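Side-chain contacts in (R)-S-adenosyl-L-methionine hydrolase (Thermus thermophilus, PDB 2CW5), which catalyses the hydrolysis of S-adenosyl-L-methionine to adenosine and L-methionine and works as a homotrimer: residues C[8-13]-C[130-135]; C[86-91]-C[101-106]; C[222-225]-C[231-234]; C[238-241]-C[245-248]. All coordinates share one frame; numbering follows the deposited sequence.

In the fold
Two contacts lie in the N-terminal domain and two in the C-terminal one. Interaction 2 is nested inside the loop that interaction 1 closes; their centres are about 21 Å apart, and they lie at opposite ends of strands of the mixed sheet, one just after strand 4-8 and one at the start of strand 87-89. Interactions 3 and 4 follow in series, about 12 Å between centres, and touch where A240 packs on strand 231-235. Interactions 1 and 3 have centres about 33 Å apart, on opposite sides of the chain's centre. Ligand-binding positions inferred from relatives fall in both domains, D9 (adenosine) in interaction 1 and E232 (S-adenosyl-L-methionine) in interaction 3.

Interaction 1 of 4, residues C[8-13]-C[130-135]; sequences SDFGLE and ATFHGR
The rings of F10 and F132 meet as an offset edge-to-face pair, the edge of F132 directed toward the face of F10. Their planes stand at 83° and their centroids 5.9 Å apart, so the touching is confined to one corner: CE1 of F132 comes to 4.1 Å from CZ of F10, with CE2 of F10 just behind. S8 CB lies 3.7 Å above the F10 ring plane, over its centre. On the F132 ring the corresponding place is taken by R135 CB, 3.5 Å above the plane. F132 also turns its CB to the guanidinium of R135, lying over one face of it, so ring and arginine fold back on each other within the same turn of chain. F132 reaches across because chi1 of -167° turns the ring away from its backbone N, which carries the ring end nearer to F10 than its CB direction alone would suggest. G134, with no side chain, lets CZ of F10 come to 4.5 Å from its CA. Behind F10 the backbone is held by an ST turn: S8 OG accepts from F10 N at 3.1 Å, with an angle of 165° at the hydrogen, and is itself bonded to H38 ND1. D9 and H133, neighbours of the two rings, are, by similarity, an adenosine-binding residue and a residue important for activity. R135 NH1 bonds S227 O of the second subunit. The contact thus ties the loop after strand 4-8 to the N-cap of helix 133-147, with Y16 of helix 16-24 touching both rings and V17 packing against F10.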
loop_
_atom_site.group_PDB
_atom_site.type_symbol
_atom_site.label_atom_id
_atom_site.label_comp_id
_atom_site.label_asym_id
_atom_site.label_seq_id
_atom_site.Cartn_x
_atom_site.Cartn_y
_atom_site.Cartn_z
ATOM N N SER C 8 -9.414 3.354 5.368
ATOM C CA SER C 8 -9.832 2.045 5.851
ATOM C C SER C 8 -8.721 1.401 6.654
ATOM O O SER C 8 -7.632 1.957 6.778
ATOM C CB SER C 8 -10.169 1.120 4.680
ATOM O OG SER C 8 -8.983 0.583 4.114
ATOM N N ASP C 9 -9.013 0.228 7.210
ATOM C CA ASP C 9 -8.016 -0.537 7.944
ATOM C C ASP C 9 -7.845 -1.858 7.186
ATOM O O ASP C 9 -7.436 -2.862 7.764
ATOM C CB ASP C 9 -8.479 -0.809 9.380
ATOM C CG ASP C 9 -9.723 -1.690 9.444
ATOM O OD1 ASP C 9 -10.361 -1.906 8.395
ATOM O OD2 ASP C 9 -10.064 -2.161 10.552
ATOM N N PHE C 10 -8.163 -1.843 5.891
ATOM C CA PHE C 10 -8.073 -3.045 5.055
ATOM C C PHE C 10 -6.660 -3.599 4.888
ATOM O O PHE C 10 -6.494 -4.773 4.580
ATOM C CB PHE C 10 -8.675 -2.801 3.662
ATOM C CG PHE C 10 -10.160 -2.539 3.665
ATOM C CD1 PHE C 10 -10.940 -2.832 4.780
ATOM C CD2 PHE C 10 -10.781 -2.018 2.533
ATOM C CE1 PHE C 10 -12.322 -2.613 4.767
ATOM C CE2 PHE C 10 -12.160 -1.795 2.511
ATOM C CZ PHE C 10 -12.930 -2.094 3.629
ATOM N N GLY C 11 -5.646 -2.761 5.071
ATOM C CA GLY C 11 -4.285 -3.250 4.938
ATOM C C GLY C 11 -3.756 -3.289 3.515
ATOM O O GLY C 11 -4.458 -2.931 2.568
ATOM N N LEU C 12 -2.518 -3.764 3.374
ATOM C CA LEU C 12 -1.832 -3.826 2.089
ATOM C C LEU C 12 -1.658 -5.234 1.525
ATOM O O LEU C 12 -1.047 -5.406 0.472
ATOM C CB LEU C 12 -0.444 -3.194 2.239
ATOM C CG LEU C 12 -0.375 -1.917 3.076
ATOM C CD1 LEU C 12 1.078 -1.538 3.310
ATOM C CD2 LEU C 12 -1.121 -0.798 2.381
ATOM N N GLU C 13 -2.184 -6.236 2.220
ATOM C CA GLU C 13 -2.040 -7.622 1.775
ATOM C C GLU C 13 -3.186 -8.144 0.920
ATOM O O GLU C 13 -3.013 -9.092 0.154
ATOM C CB GLU C 13 -1.873 -8.544 2.984
ATOM C CG GLU C 13 -0.553 -8.404 3.707
ATOM C CD GLU C 13 -0.445 -9.347 4.889
ATOM O OE1 GLU C 13 -1.124 -9.107 5.907
ATOM O OE2 GLU C 13 0.314 -10.333 4.795
ATOM N N ALA C 130 -23.305 -10.344 3.816
ATOM C CA ALA C 130 -22.757 -9.492 4.867
ATOM C C ALA C 130 -21.347 -9.910 5.256
ATOM O O ALA C 130 -21.050 -10.084 6.439
ATOM C CB ALA C 130 -23.669 -9.522 6.095
ATOM N N THR C 131 -20.478 -10.067 4.261
ATOM C CA THR C 131 -19.098 -10.469 4.512
ATOM C C THR C 131 -18.087 -9.419 4.043
ATOM O O THR C 131 -16.884 -9.561 4.276
ATOM C CB THR C 131 -18.772 -11.811 3.809
ATOM O OG1 THR C 131 -19.064 -11.704 2.409
ATOM C CG2 THR C 131 -19.599 -12.943 4.406
ATOM N N PHE C 132 -18.577 -8.367 3.392
ATOM C CA PHE C 132 -17.710 -7.309 2.876
ATOM C C PHE C 132 -18.545 -6.040 2.682
ATOM O O PHE C 132 -18.840 -5.647 1.553
ATOM C CB PHE C 132 -17.108 -7.759 1.534
ATOM C CG PHE C 132 -15.958 -6.905 1.045
ATOM C CD1 PHE C 132 -15.649 -5.688 1.652
ATOM C CD2 PHE C 132 -15.193 -7.323 -0.041
ATOM C CE1 PHE C 132 -14.596 -4.898 1.183
ATOM C CE2 PHE C 132 -14.142 -6.545 -0.521
ATOM C CZ PHE C 132 -13.841 -5.325 0.096
ATOM N N HIS C 133 -18.924 -5.399 3.786
ATOM C CA HIS C 133 -19.746 -4.193 3.712
ATOM C C HIS C 133 -19.142 -3.061 2.885
ATOM O O HIS C 133 -19.870 -2.314 2.237
ATOM C CB HIS C 133 -20.066 -3.680 5.122
ATOM C CG HIS C 133 -20.936 -4.605 5.915
ATOM N ND1 HIS C 133 -20.460 -5.360 6.966
ATOM C CD2 HIS C 133 -22.249 -4.912 5.797
ATOM C CE1 HIS C 133 -21.443 -6.090 7.462
ATOM N NE2 HIS C 133 -22.540 -5.837 6.770
ATOM N N GLY C 134 -17.819 -2.931 2.904
ATOM C CA GLY C 134 -17.187 -1.868 2.139
ATOM C C GLY C 134 -17.550 -1.960 0.670
ATOM O O GLY C 134 -17.833 -0.957 0.003
ATOM N N ARG C 135 -17.555 -3.191 0.175
ATOM C CA ARG C 135 -17.869 -3.480 -1.217
ATOM C C ARG C 135 -19.361 -3.431 -1.540
ATOM O O ARG C 135 -19.780 -2.781 -2.499
ATOM C CB ARG C 135 -17.352 -4.878 -1.574
ATOM C CG ARG C 135 -17.613 -5.306 -3.014
ATOM C CD ARG C 135 -17.235 -6.770 -3.213
ATOM N NE ARG C 135 -18.221 -7.677 -2.624
ATOM C CZ ARG C 135 -17.984 -8.951 -2.319
ATOM N NH1 ARG C 135 -16.787 -9.481 -2.535
ATOM N NH2 ARG C 135 -18.949 -9.697 -1.805
#

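Interaction 2 of 4, residues C[86-91]-C[101-106]; sequences WTYVGP and LLDPPR
D103 and the pair W86 and Y88 are joined first by hydrogen bonds, both ending on one carboxylate oxygen. OD2 of D103 accepts from Y88 OH at 2.7 Å, using its anti lone pair, and from W86 N at 3.0 Å. The amide comes from above the carboxylate plane, 44° out of it, yet its own N-H points well at the oxygen, with an angle of 164°. Two donors thus grip a single buried atom. The carboxylate's rotation is further fixed by OD1, which accepts from R85 N, so consecutive amides of the chain are taken up by the two oxygens. At the other end of the tryptophan, W86 NE1 bonds L59 O.

Van der Waals contact supplies the rest. CB of D103 sits in the plane of the W86 indole, at its edge, 3.6 Å from CE3, while the carboxylate stands 75° to the ring. The Y88 ring is less steeply inclined to the carboxylate. Beyond these groups the Y88 ring meets W100 edge-to-face.

One aspartate just after helix 99-102 takes a backbone amide and a tyrosine hydroxyl at the start of strand 87-89, away from the annotated sites; that strand is an inner one of the mixed sheet in this alpha/beta N-terminal domain.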
loop_
_atom_site.group_PDB
_atom_site.type_symbol
_atom_site.label_atom_id
_atom_site.label_comp_id
_atom_site.label_asym_id
_atom_site.label_seq_id
_atom_site.Cartn_x
_atom_site.Cartn_y
_atom_site.Cartn_z
ATOM N N TRP C 86 -19.050 18.514 4.671
ATOM C CA TRP C 86 -18.463 17.385 3.955
ATOM C C TRP C 86 -19.462 16.253 4.158
ATOM O O TRP C 86 -20.321 16.335 5.032
ATOM C CB TRP C 86 -17.104 16.997 4.546
ATOM C CG TRP C 86 -16.020 17.998 4.263
ATOM C CD1 TRP C 86 -15.326 18.149 3.096
ATOM C CD2 TRP C 86 -15.538 19.010 5.151
ATOM N NE1 TRP C 86 -14.438 19.197 3.203
ATOM C CE2 TRP C 86 -14.551 19.744 4.454
ATOM C CE3 TRP C 86 -15.846 19.373 6.470
ATOM C CZ2 TRP C 86 -13.867 20.821 5.033
ATOM C CZ3 TRP C 86 -15.168 20.445 7.045
ATOM C CH2 TRP C 86 -14.188 21.156 6.325
ATOM N N THR C 87 -19.362 15.211 3.346
ATOM C CA THR C 87 -20.274 14.082 3.454
ATOM C C THR C 87 -19.497 12.886 3.974
ATOM O O THR C 87 -18.356 12.654 3.573
ATOM C CB THR C 87 -20.905 13.778 2.089
ATOM O OG1 THR C 87 -21.703 14.903 1.692
ATOM C CG2 THR C 87 -21.784 12.521 2.154
ATOM N N TYR C 88 -20.114 12.130 4.873
ATOM C CA TYR C 88 -19.446 10.985 5.476
ATOM C C TYR C 88 -20.192 9.693 5.206
ATOM O O TYR C 88 -21.418 9.653 5.272
ATOM C CB TYR C 88 -19.326 11.208 6.986
ATOM C CG TYR C 88 -18.720 12.549 7.339
ATOM C CD1 TYR C 88 -17.340 12.729 7.348
ATOM C CD2 TYR C 88 -19.532 13.654 7.604
ATOM C CE1 TYR C 88 -16.777 13.980 7.605
ATOM C CE2 TYR C 88 -18.984 14.908 7.858
ATOM C CZ TYR C 88 -17.605 15.065 7.855
ATOM O OH TYR C 88 -17.052 16.312 8.066
ATOM N N VAL C 89 -19.442 8.644 4.893
ATOM C CA VAL C 89 -20.024 7.335 4.621
ATOM C C VAL C 89 -19.193 6.293 5.348
ATOM O O VAL C 89 -18.000 6.144 5.094
ATOM C CB VAL C 89 -20.023 7.023 3.114
ATOM C CG1 VAL C 89 -20.570 5.613 2.865
ATOM C CG2 VAL C 89 -20.848 8.057 2.374
ATOM N N GLY C 90 -19.825 5.579 6.271
ATOM C CA GLY C 90 -19.108 4.570 7.017
ATOM C C GLY C 90 -19.948 4.031 8.157
ATOM O O GLY C 90 -21.126 4.365 8.269
ATOM N N PRO C 91 -19.364 3.181 9.012
ATOM C CA PRO C 91 -20.051 2.580 10.159
ATOM C C PRO C 91 -20.386 3.585 11.253
ATOM O O PRO C 91 -19.618 4.507 11.530
ATOM C CB PRO C 91 -19.061 1.523 10.632
ATOM C CG PRO C 91 -17.735 2.168 10.318
ATOM C CD PRO C 91 -17.977 2.697 8.922
ATOM N N LEU C 101 -16.416 17.259 15.051
ATOM C CA LEU C 101 -16.178 18.419 15.906
ATOM C C LEU C 101 -15.877 19.590 14.977
ATOM O O LEU C 101 -16.118 20.747 15.311
ATOM C CB LEU C 101 -14.977 18.200 16.828
ATOM C CG LEU C 101 -15.160 17.258 18.016
ATOM C CD1 LEU C 101 -13.834 17.105 18.754
ATOM C CD2 LEU C 101 -16.243 17.822 18.949
ATOM N N LEU C 102 -15.339 19.275 13.804
ATOM C CA LEU C 102 -15.007 20.293 12.818
ATOM C C LEU C 102 -16.215 20.558 11.921
ATOM O O LEU C 102 -16.377 21.659 11.390
ATOM C CB LEU C 102 -13.835 19.825 11.950
ATOM C CG LEU C 102 -12.535 19.409 12.652
ATOM C CD1 LEU C 102 -11.563 18.850 11.621
ATOM C CD2 LEU C 102 -11.924 20.595 13.382
ATOM N N ASP C 103 -17.063 19.544 11.780
ATOM C CA ASP C 103 -18.241 19.618 10.914
ATOM C C ASP C 103 -19.372 18.699 11.394
ATOM O O ASP C 103 -19.505 17.561 10.940
ATOM C CB ASP C 103 -17.811 19.252 9.483
ATOM C CG ASP C 103 -18.980 19.110 8.525
ATOM O OD1 ASP C 103 -19.914 19.934 8.582
ATOM O OD2 ASP C 103 -18.951 18.175 7.694
ATOM N N PRO C 104 -20.195 19.186 12.337
ATOM C CA PRO C 104 -21.325 18.436 12.897
ATOM C C PRO C 104 -22.368 18.185 11.810
ATOM O O PRO C 104 -22.871 19.126 11.200
ATOM C CB PRO C 104 -21.858 19.369 13.987
ATOM C CG PRO C 104 -20.657 20.164 14.374
ATOM C CD PRO C 104 -19.999 20.453 13.060
ATOM N N PRO C 105 -22.702 16.915 11.550
ATOM C CA PRO C 105 -23.696 16.626 10.514
ATOM C C PRO C 105 -25.083 17.179 10.817
ATOM O O PRO C 105 -25.489 17.286 11.976
ATOM C CB PRO C 105 -23.675 15.100 10.430
ATOM C CG PRO C 105 -23.305 14.692 11.811
ATOM C CD PRO C 105 -22.211 15.672 12.171
ATOM N N ARG C 106 -25.797 17.535 9.757
ATOM C CA ARG C 106 -27.147 18.073 9.872
ATOM C C ARG C 106 -28.164 16.963 9.616
ATOM O O ARG C 106 -29.256 16.969 10.185
ATOM C CB ARG C 106 -27.341 19.202 8.858
ATOM C CG ARG C 106 -26.413 20.389 9.066
ATOM C CD ARG C 106 -26.890 21.286 10.200
ATOM N NE ARG C 106 -28.120 21.991 9.845
ATOM C CZ ARG C 106 -28.742 22.865 10.631
ATOM N NH1 ARG C 106 -28.252 23.149 11.832
ATOM N NH2 ARG C 106 -29.855 23.457 10.215
#

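Interaction 3 of 4, residues C[222-225]-C[231-234]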
loop_
_atom_site.group_PDB
_atom_site.type_symbol
_atom_site.label_atom_id
_atom_site.label_comp_id
_atom_site.label_asym_id
_atom_site.label_seq_id
_atom_site.Cartn_x
_atom_site.Cartn_y
_atom_site.Cartn_z
ATOM N N VAL C 222 10.097 14.181 24.309
ATOM C CA VAL C 222 9.795 15.606 24.273
ATOM C C VAL C 222 8.340 15.836 23.866
ATOM O O VAL C 222 7.782 15.074 23.074
ATOM C CB VAL C 222 10.733 16.333 23.279
ATOM C CG1 VAL C 222 10.537 15.773 21.878
ATOM C CG2 VAL C 222 10.476 17.832 23.310
ATOM N N ALA C 223 7.731 16.881 24.420
ATOM C CA ALA C 223 6.344 17.221 24.109
ATOM C C ALA C 223 6.314 18.512 23.294
ATOM O O ALA C 223 7.148 19.400 23.487
ATOM C CB ALA C 223 5.543 17.389 25.395
ATOM N N TYR C 224 5.344 18.612 22.390
ATOM C CA TYR C 224 5.211 19.780 21.522
ATOM C C TYR C 224 3.811 19.800 20.925
ATOM O O TYR C 224 3.114 18.784 20.936
ATOM C CB TYR C 224 6.236 19.686 20.390
ATOM C CG TYR C 224 6.092 18.408 19.592
ATOM C CD1 TYR C 224 5.208 18.328 18.515
ATOM C CD2 TYR C 224 6.769 17.249 19.970
ATOM C CE1 TYR C 224 4.997 17.129 17.843
ATOM C CE2 TYR C 224 6.564 16.043 19.305
ATOM C CZ TYR C 224 5.676 15.989 18.246
ATOM O OH TYR C 224 5.444 14.792 17.606
ATOM N N LEU C 225 3.399 20.949 20.396
ATOM C CA LEU C 225 2.084 21.030 19.776
ATOM C C LEU C 225 2.237 20.448 18.377
ATOM O O LEU C 225 3.060 20.913 17.589
ATOM C CB LEU C 225 1.597 22.478 19.694
ATOM C CG LEU C 225 0.121 22.625 19.308
ATOM C CD1 LEU C 225 -0.755 22.073 20.427
ATOM C CD2 LEU C 225 -0.208 24.085 19.051
ATOM N N LEU C 231 -1.370 18.317 21.547
ATOM C CA LEU C 231 -0.070 18.085 22.166
ATOM C C LEU C 231 0.371 16.658 21.862
ATOM O O LEU C 231 -0.427 15.724 21.915
ATOM C CB LEU C 231 -0.139 18.308 23.686
ATOM C CG LEU C 231 1.176 18.147 24.470
ATOM C CD1 LEU C 231 1.106 18.920 25.777
ATOM C CD2 LEU C 231 1.453 16.679 24.735
ATOM N N GLU C 232 1.647 16.501 21.529
ATOM C CA GLU C 232 2.195 15.191 21.214
ATOM C C GLU C 232 3.434 14.915 22.056
ATOM O O GLU C 232 4.079 15.842 22.543
ATOM C CB GLU C 232 2.552 15.116 19.725
ATOM C CG GLU C 232 1.345 15.018 18.796
ATOM C CD GLU C 232 1.721 15.052 17.320
ATOM O OE1 GLU C 232 2.764 14.471 16.948
ATOM O OE2 GLU C 232 0.961 15.644 16.527
ATOM N N VAL C 233 3.743 13.632 22.230
ATOM C CA VAL C 233 4.914 13.195 22.987
ATOM C C VAL C 233 5.719 12.253 22.102
ATOM O O VAL C 233 5.227 11.199 21.695
ATOM C CB VAL C 233 4.517 12.436 24.271
ATOM C CG1 VAL C 233 5.761 11.830 24.929
ATOM C CG2 VAL C 233 3.828 13.381 25.241
ATOM N N ALA C 234 6.958 12.632 21.800
ATOM C CA ALA C 234 7.800 11.807 20.946
ATOM C C ALA C 234 9.167 11.514 21.547
ATOM O O ALA C 234 9.595 12.148 22.509
ATOM C CB ALA C 234 7.971 12.479 19.586
#
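Y224 lays its ring across the neighbouring strand, above E232 and beside A234. Its CG is placed between the backbone N and the carbonyl carbon (chi1 57°), which swings the ring over the partner strand. One ring face then has E232 O 3.9 Å above the plane, offset toward the rim, while A234 CB lies at the edge, in plane, 3.8 Å from CE2. The glutamate crosses the ring at a slant: its CB is 3.6 Å from CZ, its chain is extended beyond CG, and its carboxylate plane is turned 61° from the ring. OE1 ends 2.8 Å from Y224 OH, a weak hydrogen bond donated by the tyrosine. F213 adds an edge-to-face ring contact to Y224.

These residues belong to the antiparallel hairpin of strands 221-225 and 231-235, within the antiparallel sheet of the C-terminal domain. V222 with A234 and Y224 with E232 are its hydrogen-bonded pairs, each joined by two backbone bonds; A223 with V233 and L225 with L231 are the non-hydrogen-bonded ones. E232 is inferred from relatives to bind S-adenosyl-L-methionine, so the weak bond from Y224 may help to orient the carboxylate, and A234 next to the ring packs on N186, another inferred ligand residue.

On the face of the sheet that carries A223, L225, L231 and V233, A223 CB meets L231 CD2 at 4.2 Å and, a little farther off, V233 CG2. L225 turns its CD1 methyl toward the backbone N of L231.

Interaction 4 of 4, residues C[238-241]-C[245-248]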
loop_
_atom_site.group_PDB
_atom_site.type_symbol
_atom_site.label_atom_id
_atom_site.label_comp_id
_atom_site.label_asym_id
_atom_site.label_seq_id
_atom_site.Cartn_x
_atom_site.Cartn_y
_atom_site.Cartn_z
ATOM N N GLY C 238 13.039 7.287 18.031
ATOM C CA GLY C 238 12.531 6.212 18.858
ATOM C C GLY C 238 11.017 6.226 18.943
ATOM O O GLY C 238 10.358 7.095 18.370
ATOM N N SER C 239 10.469 5.256 19.666
ATOM C CA SER C 239 9.029 5.134 19.836
ATOM C C SER C 239 8.618 5.478 21.264
ATOM O O SER C 239 8.921 4.737 22.204
ATOM C CB SER C 239 8.592 3.706 19.497
ATOM O OG SER C 239 7.215 3.506 19.755
ATOM N N ALA C 240 7.938 6.610 21.427
ATOM C CA ALA C 240 7.476 7.034 22.744
ATOM C C ALA C 240 6.617 5.921 23.325
ATOM O O ALA C 240 6.658 5.651 24.523
ATOM C CB ALA C 240 6.658 8.317 22.634
ATOM N N ARG C 241 5.837 5.283 22.458
ATOM C CA ARG C 241 4.964 4.187 22.860
ATOM C C ARG C 241 5.796 3.072 23.494
ATOM O O ARG C 241 5.496 2.612 24.593
ATOM C CB ARG C 241 4.221 3.644 21.639
ATOM C CG ARG C 241 3.160 2.602 21.954
ATOM C CD ARG C 241 2.454 2.153 20.688
ATOM N NE ARG C 241 1.225 1.422 20.980
ATOM C CZ ARG C 241 0.355 1.020 20.057
ATOM N NH1 ARG C 241 0.576 1.273 18.774
ATOM N NH2 ARG C 241 -0.748 0.377 20.420
ATOM N N GLY C 245 6.502 3.008 27.324
ATOM C CA GLY C 245 5.434 2.075 27.645
ATOM C C GLY C 245 4.066 2.723 27.741
ATOM O O GLY C 245 3.269 2.381 28.614
ATOM N N LEU C 246 3.784 3.655 26.837
ATOM C CA LEU C 246 2.505 4.361 26.844
ATOM C C LEU C 246 1.358 3.538 26.272
ATOM O O LEU C 246 1.568 2.606 25.494
ATOM C CB LEU C 246 2.622 5.668 26.057
ATOM C CG LEU C 246 3.740 6.616 26.495
ATOM C CD1 LEU C 246 3.737 7.854 25.612
ATOM C CD2 LEU C 246 3.550 6.998 27.955
ATOM N N LYS C 247 0.141 3.896 26.666
ATOM C CA LYS C 247 -1.058 3.223 26.191
ATOM C C LYS C 247 -2.197 4.229 26.047
ATOM O O LYS C 247 -2.246 5.226 26.768
ATOM C CB LYS C 247 -1.462 2.105 27.157
ATOM C CG LYS C 247 -0.477 0.946 27.188
ATOM C CD LYS C 247 -1.054 -0.270 27.896
ATOM C CE LYS C 247 -0.161 -1.494 27.704
ATOM N NZ LYS C 247 1.198 -1.304 28.290
ATOM N N GLU C 248 -3.102 3.975 25.107
ATOM C CA GLU C 248 -4.239 4.862 24.890
ATOM C C GLU C 248 -5.082 4.960 26.155
ATOM O O GLU C 248 -5.248 3.973 26.881
ATOM C CB GLU C 248 -5.110 4.351 23.738
ATOM C CG GLU C 248 -4.409 4.344 22.390
ATOM C CD GLU C 248 -3.764 3.007 22.062
ATOM O OE1 GLU C 248 -3.206 2.359 22.979
ATOM O OE2 GLU C 248 -3.811 2.610 20.877
HETATM O O HOH W 1 0.445 0.681 23.555
#
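A240, the first helical residue of 238-241, meets L246 as the chain returns. Its CB touches CD1 of the leucine at 4.2 Å, and its carbonyl O lies 3.7 Å from L246 CG. Just before it, S239 occupies the N-cap of helix 240-243, its OG accepting from E242 N. R241 comes next and takes part through both backbone and side chain. Its carbonyl O receives L246 N at 3.0 Å, a weak bond with an angle of only 132°. Together with the bond from G245 N to E242 O this forms a Schellman motif, in which G245, with positive phi, is the C-prime residue that ends the helix. The arginine chain then leaves the helix stretched out, CG anti to the backbone N (chi1 -173°) and extended as far as NE, running over the L246 carbonyl. A water sits in the guanidinium plane at its edge: it accepts from NE at 2.8 Å and donates to L246 O at 3.0 Å. Farther out, NH2 of R241 faces OE2 of E248 at 3.8 Å. The two flat groups are nearly perpendicular, at 88°, and the oxygen is well out of the guanidinium plane. F181 of strand 175-181 packs against R241, L246 and E248 alike. What joins the segments is modest: a weak helix-ending bond, one apolar touch and a water bridge with two good bonds, to which R241 and E248 add a long salt bridge that acts through charge alone, with no N-H aimed at the acid.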